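Local atomic coordinates of putative uncharacterized protein PH0186 (Pyrococcus horikoshii, PDB entry 2ZTS), a protein that binds ADP and magnesium and is probably an ATP-binding, KaiC-like P-loop NTPase, though its cellular role is unknown. Residues T32-G37 and L177-P182; S143-A148 and L189-I194; S101-L106 and L124-R129. All blocks are in the same frame, centred on the assembly; numbering follows the deposited sequence.

Contact 1: residues T32-G37 and L177-P182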
loop_
_atom_site.group_PDB
_atom_site.type_symbol
_atom_site.label_atom_id
_atom_site.label_comp_id
_atom_site.label_asym_id
_atom_site.label_seq_id
_atom_site.Cartn_x
_atom_site.Cartn_y
_atom_site.Cartn_z
ATOM N N THR C 32 -29.236 -5.768 -12.793
ATOM C CA THR C 32 -28.653 -5.584 -11.449
ATOM C C THR C 32 -27.740 -4.372 -11.410
ATOM O O THR C 32 -26.760 -4.321 -12.175
ATOM C CB THR C 32 -27.890 -6.800 -11.111
ATOM O OG1 THR C 32 -28.818 -7.874 -11.086
ATOM C CG2 THR C 32 -27.274 -6.730 -9.624
ATOM N N VAL C 33 -28.085 -3.380 -10.597
ATOM C CA VAL C 33 -27.369 -2.100 -10.468
ATOM C C VAL C 33 -26.638 -2.081 -9.143
ATOM O O VAL C 33 -27.253 -2.328 -8.108
ATOM C CB VAL C 33 -28.328 -0.948 -10.479
ATOM C CG1 VAL C 33 -27.613 0.407 -10.413
ATOM C CG2 VAL C 33 -29.206 -1.009 -11.782
ATOM N N LEU C 34 -25.337 -1.807 -9.201
ATOM C CA LEU C 34 -24.480 -1.620 -8.061
ATOM C C LEU C 34 -24.522 -0.156 -7.740
ATOM O O LEU C 34 -24.145 0.703 -8.544
ATOM C CB LEU C 34 -23.041 -2.052 -8.362
ATOM C CG LEU C 34 -22.147 -2.050 -7.114
ATOM C CD1 LEU C 34 -22.530 -3.140 -6.099
ATOM C CD2 LEU C 34 -20.693 -2.157 -7.466
ATOM N N LEU C 35 -25.057 0.133 -6.560
ATOM C CA LEU C 35 -25.071 1.451 -5.985
ATOM C C LEU C 35 -23.909 1.505 -4.926
ATOM O O LEU C 35 -23.931 0.774 -3.896
ATOM C CB LEU C 35 -26.433 1.691 -5.377
ATOM C CG LEU C 35 -26.528 3.028 -4.665
ATOM C CD1 LEU C 35 -26.392 4.204 -5.658
ATOM C CD2 LEU C 35 -27.791 3.136 -3.902
ATOM N N THR C 36 -22.905 2.346 -5.197
ATOM C CA THR C 36 -21.673 2.408 -4.390
ATOM C C THR C 36 -21.363 3.837 -3.953
ATOM O O THR C 36 -21.790 4.785 -4.573
ATOM C CB THR C 36 -20.500 1.739 -5.156
ATOM O OG1 THR C 36 -19.307 1.710 -4.344
ATOM C CG2 THR C 36 -20.109 2.476 -6.455
ATOM N N GLY C 37 -20.688 3.957 -2.828
ATOM C CA GLY C 37 -20.339 5.188 -2.198
ATOM C C GLY C 37 -19.978 4.964 -0.736
ATOM O O GLY C 37 -20.327 3.929 -0.114
ATOM N N LEU C 177 -28.075 -3.380 -5.561
ATOM C CA LEU C 177 -27.183 -3.909 -4.533
ATOM C C LEU C 177 -26.319 -2.765 -4.101
ATOM O O LEU C 177 -25.814 -2.007 -4.945
ATOM C CB LEU C 177 -26.238 -4.994 -5.095
ATOM C CG LEU C 177 -26.865 -6.119 -5.925
ATOM C CD1 LEU C 177 -25.823 -6.956 -6.608
ATOM C CD2 LEU C 177 -27.709 -6.990 -5.008
ATOM N N THR C 178 -26.115 -2.633 -2.804
ATOM C CA THR C 178 -25.301 -1.544 -2.285
ATOM C C THR C 178 -24.001 -2.079 -1.782
ATOM O O THR C 178 -23.964 -3.201 -1.253
ATOM C CB THR C 178 -26.006 -0.789 -1.177
ATOM O OG1 THR C 178 -26.110 -1.603 -0.006
ATOM C CG2 THR C 178 -27.459 -0.480 -1.582
ATOM N N THR C 179 -22.937 -1.303 -1.979
ATOM C CA THR C 179 -21.654 -1.600 -1.369
ATOM C C THR C 179 -20.956 -0.296 -0.972
ATOM O O THR C 179 -21.383 0.796 -1.357
ATOM C CB THR C 179 -20.818 -2.479 -2.273
ATOM O OG1 THR C 179 -19.635 -2.919 -1.588
ATOM C CG2 THR C 179 -20.284 -1.712 -3.445
ATOM N N GLU C 180 -19.927 -0.405 -0.131
ATOM C CA GLU C 180 -19.323 0.786 0.451
ATOM C C GLU C 180 -17.791 0.742 0.462
ATOM O O GLU C 180 -17.237 -0.118 1.145
ATOM C CB GLU C 180 -19.865 0.938 1.863
ATOM C CG GLU C 180 -19.412 2.187 2.649
ATOM C CD GLU C 180 -20.258 2.412 3.926
ATOM O OE1 GLU C 180 -21.523 2.585 3.808
ATOM O OE2 GLU C 180 -19.641 2.434 5.033
ATOM N N ALA C 181 -17.172 1.636 -0.324
ATOM C CA ALA C 181 -15.747 2.097 -0.246
ATOM C C ALA C 181 -15.602 3.678 -0.243
ATOM O O ALA C 181 -16.499 4.369 -0.748
ATOM C CB ALA C 181 -14.981 1.579 -1.449
ATOM N N PRO C 182 -14.473 4.240 0.239
ATOM C CA PRO C 182 -14.348 5.715 0.396
ATOM C C PRO C 182 -14.588 6.600 -0.852
ATOM O O PRO C 182 -13.718 6.764 -1.723
ATOM C CB PRO C 182 -12.895 5.915 0.943
ATOM C CG PRO C 182 -12.100 4.608 0.607
ATOM C CD PRO C 182 -13.232 3.537 0.693
#

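Contact 2: residues S143-A148 and L189-I194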
loop_
_atom_site.group_PDB
_atom_site.type_symbol
_atom_site.label_atom_id
_atom_site.label_comp_id
_atom_site.label_asym_id
_atom_site.label_seq_id
_atom_site.Cartn_x
_atom_site.Cartn_y
_atom_site.Cartn_z
ATOM N N SER C 143 -26.731 -4.642 2.601
ATOM C CA SER C 143 -25.716 -4.295 1.648
ATOM C C SER C 143 -24.841 -5.515 1.514
ATOM O O SER C 143 -24.910 -6.456 2.330
ATOM C CB SER C 143 -24.878 -3.157 2.233
ATOM O OG SER C 143 -24.061 -3.664 3.303
ATOM N N ILE C 144 -24.020 -5.528 0.470
ATOM C CA ILE C 144 -23.027 -6.573 0.344
ATOM C C ILE C 144 -22.012 -6.655 1.518
ATOM O O ILE C 144 -21.707 -7.735 1.979
ATOM C CB ILE C 144 -22.344 -6.468 -1.042
ATOM C CG1 ILE C 144 -23.359 -6.905 -2.119
ATOM C CG2 ILE C 144 -21.127 -7.321 -1.128
ATOM C CD1 ILE C 144 -22.865 -6.533 -3.469
ATOM N N PRO C 145 -21.435 -5.565 1.974
ATOM C CA PRO C 145 -20.554 -5.673 3.166
ATOM C C PRO C 145 -21.291 -6.227 4.401
ATOM O O PRO C 145 -20.661 -6.894 5.167
ATOM C CB PRO C 145 -20.131 -4.226 3.434
ATOM C CG PRO C 145 -20.336 -3.511 2.159
ATOM C CD PRO C 145 -21.491 -4.190 1.432
ATOM N N SER C 146 -22.593 -5.971 4.555
ATOM C CA SER C 146 -23.345 -6.435 5.702
ATOM C C SER C 146 -23.410 -7.972 5.671
ATOM O O SER C 146 -23.334 -8.629 6.746
ATOM C CB SER C 146 -24.751 -5.806 5.778
ATOM O OG SER C 146 -25.678 -6.304 4.739
ATOM N N ILE C 147 -23.504 -8.547 4.464
ATOM C CA ILE C 147 -23.470 -9.988 4.294
ATOM C C ILE C 147 -22.062 -10.508 4.607
ATOM O O ILE C 147 -21.878 -11.466 5.325
ATOM C CB ILE C 147 -23.863 -10.436 2.863
ATOM C CG1 ILE C 147 -25.302 -10.032 2.499
ATOM C CG2 ILE C 147 -23.628 -11.925 2.714
ATOM C CD1 ILE C 147 -25.640 -10.280 1.003
ATOM N N ALA C 148 -21.072 -9.915 3.990
ATOM C CA ALA C 148 -19.728 -10.386 4.109
ATOM C C ALA C 148 -19.254 -10.383 5.545
ATOM O O ALA C 148 -18.588 -11.342 5.973
ATOM C CB ALA C 148 -18.755 -9.523 3.215
ATOM N N LEU C 189 -13.825 1.173 -6.762
ATOM C CA LEU C 189 -15.266 1.322 -7.014
ATOM C C LEU C 189 -16.111 0.651 -5.915
ATOM O O LEU C 189 -17.214 1.092 -5.579
ATOM C CB LEU C 189 -15.579 0.639 -8.314
ATOM C CG LEU C 189 -16.796 1.100 -9.036
ATOM C CD1 LEU C 189 -16.718 2.627 -9.289
ATOM C CD2 LEU C 189 -16.845 0.269 -10.359
ATOM N N SER C 190 -15.591 -0.441 -5.382
ATOM C CA SER C 190 -16.309 -1.240 -4.400
ATOM C C SER C 190 -15.417 -1.666 -3.238
ATOM O O SER C 190 -14.235 -1.503 -3.288
ATOM C CB SER C 190 -16.783 -2.488 -5.085
ATOM O OG SER C 190 -15.672 -3.206 -5.579
ATOM N N ARG C 191 -16.014 -2.286 -2.236
ATOM C CA ARG C 191 -15.313 -2.730 -1.069
ATOM C C ARG C 191 -14.409 -3.887 -1.406
ATOM O O ARG C 191 -13.270 -3.899 -0.946
ATOM C CB ARG C 191 -16.323 -3.203 -0.005
ATOM C CG ARG C 191 -15.648 -3.595 1.290
ATOM C CD ARG C 191 -16.579 -3.608 2.474
ATOM N NE ARG C 191 -16.024 -4.379 3.560
ATOM C CZ ARG C 191 -15.445 -3.893 4.650
ATOM N NH1 ARG C 191 -15.268 -2.588 4.844
ATOM N NH2 ARG C 191 -14.954 -4.757 5.525
ATOM N N TYR C 192 -14.920 -4.879 -2.150
ATOM C CA TYR C 192 -14.185 -6.163 -2.358
ATOM C C TYR C 192 -13.494 -6.323 -3.715
ATOM O O TYR C 192 -12.610 -7.153 -3.868
ATOM C CB TYR C 192 -15.089 -7.398 -2.055
ATOM C CG TYR C 192 -15.493 -7.399 -0.626
ATOM C CD1 TYR C 192 -14.548 -7.578 0.389
ATOM C CD2 TYR C 192 -16.792 -7.174 -0.272
ATOM C CE1 TYR C 192 -14.940 -7.524 1.764
ATOM C CE2 TYR C 192 -17.181 -7.086 1.050
ATOM C CZ TYR C 192 -16.254 -7.271 2.067
ATOM O OH TYR C 192 -16.722 -7.197 3.362
ATOM N N GLY C 193 -13.874 -5.507 -4.685
ATOM C CA GLY C 193 -13.318 -5.623 -6.050
ATOM C C GLY C 193 -14.021 -6.662 -6.883
ATOM O O GLY C 193 -13.510 -7.058 -7.939
ATOM N N ILE C 194 -15.184 -7.107 -6.419
ATOM C CA ILE C 194 -15.901 -8.249 -7.022
ATOM C C ILE C 194 -17.341 -7.836 -7.398
ATOM O O ILE C 194 -17.902 -8.312 -8.359
ATOM C CB ILE C 194 -15.919 -9.424 -6.018
ATOM C CG1 ILE C 194 -14.480 -9.846 -5.630
ATOM C CG2 ILE C 194 -16.646 -10.563 -6.573
ATOM C CD1 ILE C 194 -14.391 -10.794 -4.413
#

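Contact 3: residues S101-L106 and L124-R129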
loop_
_atom_site.group_PDB
_atom_site.type_symbol
_atom_site.label_atom_id
_atom_site.label_comp_id
_atom_site.label_asym_id
_atom_site.label_seq_id
_atom_site.Cartn_x
_atom_site.Cartn_y
_atom_site.Cartn_z
ATOM N N SER C 101 -36.846 -10.982 11.755
ATOM C CA SER C 101 -38.277 -11.214 11.621
ATOM C C SER C 101 -38.608 -11.729 10.187
ATOM O O SER C 101 -38.241 -11.115 9.154
ATOM C CB SER C 101 -39.070 -9.966 12.034
ATOM O OG SER C 101 -38.826 -8.901 11.121
ATOM N N SER C 102 -39.221 -12.908 10.146
ATOM C CA SER C 102 -39.901 -13.388 8.944
ATOM C C SER C 102 -40.950 -12.374 8.460
ATOM O O SER C 102 -41.663 -11.806 9.243
ATOM C CB SER C 102 -40.628 -14.698 9.223
ATOM O OG SER C 102 -39.819 -15.764 8.849
ATOM N N VAL C 103 -41.064 -12.227 7.152
ATOM C CA VAL C 103 -42.157 -11.462 6.568
ATOM C C VAL C 103 -43.466 -12.079 7.027
ATOM O O VAL C 103 -43.608 -13.295 7.049
ATOM C CB VAL C 103 -42.117 -11.457 5.006
ATOM C CG1 VAL C 103 -43.289 -10.638 4.421
ATOM C CG2 VAL C 103 -40.734 -10.928 4.491
ATOM N N VAL C 104 -44.397 -11.224 7.387
ATOM C CA VAL C 104 -45.712 -11.651 7.829
ATOM C C VAL C 104 -46.393 -12.429 6.688
ATOM O O VAL C 104 -46.410 -12.015 5.530
ATOM C CB VAL C 104 -46.540 -10.432 8.386
ATOM C CG1 VAL C 104 -48.026 -10.824 8.688
ATOM C CG2 VAL C 104 -45.863 -9.881 9.663
ATOM N N GLY C 105 -46.859 -13.629 7.009
ATOM C CA GLY C 105 -47.538 -14.474 6.034
ATOM C C GLY C 105 -46.599 -15.403 5.309
ATOM O O GLY C 105 -47.057 -16.169 4.467
ATOM N N LEU C 106 -45.289 -15.323 5.629
ATOM C CA LEU C 106 -44.248 -16.106 5.001
ATOM C C LEU C 106 -43.273 -16.610 6.059
ATOM O O LEU C 106 -42.095 -16.290 6.011
ATOM C CB LEU C 106 -43.543 -15.250 3.903
ATOM C CG LEU C 106 -44.411 -14.763 2.721
ATOM C CD1 LEU C 106 -43.663 -13.770 1.829
ATOM C CD2 LEU C 106 -45.005 -15.958 1.890
ATOM N N LEU C 124 -30.739 -16.909 0.607
ATOM C CA LEU C 124 -31.011 -16.703 -0.810
ATOM C C LEU C 124 -32.337 -17.377 -1.237
ATOM O O LEU C 124 -33.132 -16.811 -1.987
ATOM C CB LEU C 124 -29.794 -17.285 -1.617
ATOM C CG LEU C 124 -28.628 -16.386 -2.144
ATOM C CD1 LEU C 124 -28.431 -15.073 -1.448
ATOM C CD2 LEU C 124 -27.330 -17.139 -2.151
ATOM N N ARG C 125 -32.540 -18.606 -0.769
ATOM C CA ARG C 125 -33.835 -19.297 -0.859
ATOM C C ARG C 125 -34.925 -18.380 -0.356
ATOM O O ARG C 125 -35.947 -18.141 -1.045
ATOM C CB ARG C 125 -33.801 -20.575 -0.017
ATOM C CG ARG C 125 -34.726 -21.685 -0.479
ATOM C CD ARG C 125 -34.796 -22.950 0.463
ATOM N NE ARG C 125 -33.560 -23.268 1.206
ATOM C CZ ARG C 125 -32.421 -23.707 0.674
ATOM N NH1 ARG C 125 -31.374 -23.955 1.470
ATOM N NH2 ARG C 125 -32.305 -23.870 -0.649
ATOM N N TYR C 126 -34.711 -17.777 0.813
ATOM C CA TYR C 126 -35.797 -16.959 1.408
ATOM C C TYR C 126 -36.089 -15.684 0.595
ATOM O O TYR C 126 -37.237 -15.302 0.430
ATOM C CB TYR C 126 -35.561 -16.683 2.896
ATOM C CG TYR C 126 -36.769 -16.103 3.550
ATOM C CD1 TYR C 126 -36.788 -14.752 4.004
ATOM C CD2 TYR C 126 -37.945 -16.882 3.678
ATOM C CE1 TYR C 126 -37.932 -14.208 4.576
ATOM C CE2 TYR C 126 -39.106 -16.348 4.243
ATOM C CZ TYR C 126 -39.108 -15.052 4.713
ATOM O OH TYR C 126 -40.289 -14.573 5.247
ATOM N N ILE C 127 -35.068 -15.019 0.060
ATOM C CA ILE C 127 -35.312 -13.878 -0.815
ATOM C C ILE C 127 -36.059 -14.319 -2.074
ATOM O O ILE C 127 -36.944 -13.635 -2.543
ATOM C CB ILE C 127 -34.009 -13.242 -1.272
ATOM C CG1 ILE C 127 -33.207 -12.705 -0.068
ATOM C CG2 ILE C 127 -34.317 -12.167 -2.291
ATOM C CD1 ILE C 127 -31.747 -12.513 -0.346
ATOM N N TYR C 128 -35.674 -15.448 -2.643
ATOM C CA TYR C 128 -36.343 -15.956 -3.828
ATOM C C TYR C 128 -37.861 -16.227 -3.501
ATOM O O TYR C 128 -38.771 -15.757 -4.182
ATOM C CB TYR C 128 -35.607 -17.214 -4.303
ATOM C CG TYR C 128 -36.244 -17.905 -5.474
ATOM C CD1 TYR C 128 -37.167 -18.920 -5.266
ATOM C CD2 TYR C 128 -35.925 -17.550 -6.783
ATOM C CE1 TYR C 128 -37.774 -19.531 -6.313
ATOM C CE2 TYR C 128 -36.526 -18.189 -7.871
ATOM C CZ TYR C 128 -37.446 -19.187 -7.614
ATOM O OH TYR C 128 -38.075 -19.854 -8.626
ATOM N N ARG C 129 -38.103 -16.906 -2.399
ATOM C CA ARG C 129 -39.479 -17.198 -1.966
ATOM C C ARG C 129 -40.281 -15.946 -1.809
ATOM O O ARG C 129 -41.421 -15.871 -2.233
ATOM C CB ARG C 129 -39.460 -17.982 -0.662
ATOM C CG ARG C 129 -40.837 -18.140 -0.053
ATOM C CD ARG C 129 -40.830 -18.881 1.271
ATOM N NE ARG C 129 -42.193 -18.998 1.759
ATOM C CZ ARG C 129 -42.529 -19.318 3.004
ATOM N NH1 ARG C 129 -43.817 -19.396 3.350
ATOM N NH2 ARG C 129 -41.593 -19.563 3.892
#

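Contact 1: residues T32-G37 and L177-P182
Leu34 and Leu35 lie beside Leu177, Thr178 and Thr179 where two parallel strands meet in the central sheet of this P-loop NTPase fold. Strand 32-36 leads into what is probably the Walker A loop, starting at Gly37. Three backbone hydrogen bonds join the strands: Leu177 N to Val33 O at 2.9 Å, Leu35 N to Leu177 O at 2.8 Å, and Thr179 N to Leu35 O at 3.0 Å. Leu34, Thr36, Leu177 and Thr179 share one face of the sheet, Leu35 and Thr178 the other. Along the Leu177 side chain, CB lies 4.1 Å from Val33 O; CG, anti to the carbonyl carbon (chi1 -49°), approaches the methyl of Thr32; and CD1 is squeezed against Thr32 CG2 at 3.4 Å. Thr179 puts CG2 between Leu34 CD1 and Thr36 OG1, while its hydroxyl bonds to Glu195 and that of Thr36 to Leu189 O. On the other face, Thr178 OG1 bonds Asp142, known to bind magnesium in this protein, though not in this chain. Past the strands, Glu180 forms a salt bridge with the ADP-binding Lys43 through OE1 and takes a hydrogen bond from Thr39 at OE2; its CG lies 3.4 Å from Gly37 O.

Contact 2: residues S143-A148 and L189-I194
The phenol oxygen, Tyr192 OH, comes within 3.1 Å of the methyl carbon Ala148 CB, a tight approach of a polar atom to an apolar one. The methyl also meets CE2 and CZ of the ring, so the hydroxyl end of the tyrosine is set against the short helix 144-149. Ile144 CG2 lies further along, at the ring edge near CD2, 4.4 Å away. Arg191 folds over its neighbour: its CG stands 3.7 Å above the middle of the Tyr192 ring, and its NE reaches round to donate to Tyr192 OH at 2.9 Å, with the oxygen close to the guanidinium plane and an N-H...O angle of 164°. With CG anti to the backbone N (chi1 -176°) and the chain extended as far as NE, the arginine lays CD against Pro145 CB at 3.7 Å. Here the loop that follows strand 174-179 of the P-loop fold packs on a helix whose N-cap is Ser143: the serine OG accepts from Ser146 N at 3.0 Å. Glu154 ties the polar ends together, forming a salt bridge with Arg191 NH2 and a hydrogen bond with Tyr192 OH. Arg191 NH1 reaches across a subunit boundary to Gly193 O of a neighbouring subunit, whose Phe197 packs on Pro145 and Arg191. Within the loop, Ser190 OG accepts from Gly193 N at 3.1 Å, an ST motif.

Contact 3: residues S101-L106 and L124-R129
The backbone from Val103 to Leu106 makes a type II beta turn, closed by the bond from Leu106 N to Val103 O, and Tyr126 and Arg129, one turn apart on helix 120-134, reach out to it. Tyr126 carries the polar part of the contact. Its CG stands anti to the backbone N (chi1 -169°), which carries the ring away from the helix and brings the hydroxyl to the mouth of the turn. There OH donates to Leu106 O at 2.6 Å; the hydroxyl lies in the carbonyl plane of Leu106, and the carbonyl oxygen lies at the edge of the tyrosine ring. The same OH accepts from Val103 N at 3.1 Å through a more bent bond, with an N-H...O angle of 136°. One hydroxyl thus joins the first and last residues of the turn. Around it gather carbon atoms: Val103 CB and Leu106 CB each lie 3.6 Å from Tyr126 OH, and Val103 CG2 approaches the ring at CE1. Arg129, stretched out as far as NE, lies alongside the Leu106 side chain and points the other way. Leu106 CA lies over one face of its guanidinium, 3.7 Å from NH1, while Leu106 CD2 touches NH1 at 3.9 Å. The arginine NH2 bonds to Pro107 O, just beyond the turn. Val103 and Leu106 also pack on Val130 of the same helix, and Val103 and Tyr126 on Val97 of the edge strand 94-97. A phenylalanine at Tyr126 would probably leave Val103 N and Leu106 O without this shared partner, and the turn less firmly tied to the helix. The hydroxyl spends its proton on Leu106 O and accepts from Val103 N, so a single side-chain atom serves one backbone acceptor and one backbone donor at the protein surface.

In the fold
Contacts 1 and 2 touch, their centres about 8 Å apart: the Thr36-Leu189 bond joins them, and Thr178 O probably accepts a hydrogen bond from Ile144 N at 2.9 Å, so the short helix and the loop 189-194 are both fastened to the strand pair. This joined region borders the nucleotide site. In contact 1 the Glu180 side chain is about 4 Å from bound ADP and about 5 Å from magnesium; in contact 2 the side chain of Pro145 is about 10 Å from a bound ADP and about 9 Å from a bound magnesium ion. Contact 3 stands apart, its centre about 24 Å from that of contact 1 and about 23 Å from that of contact 2, away from the known binding residues.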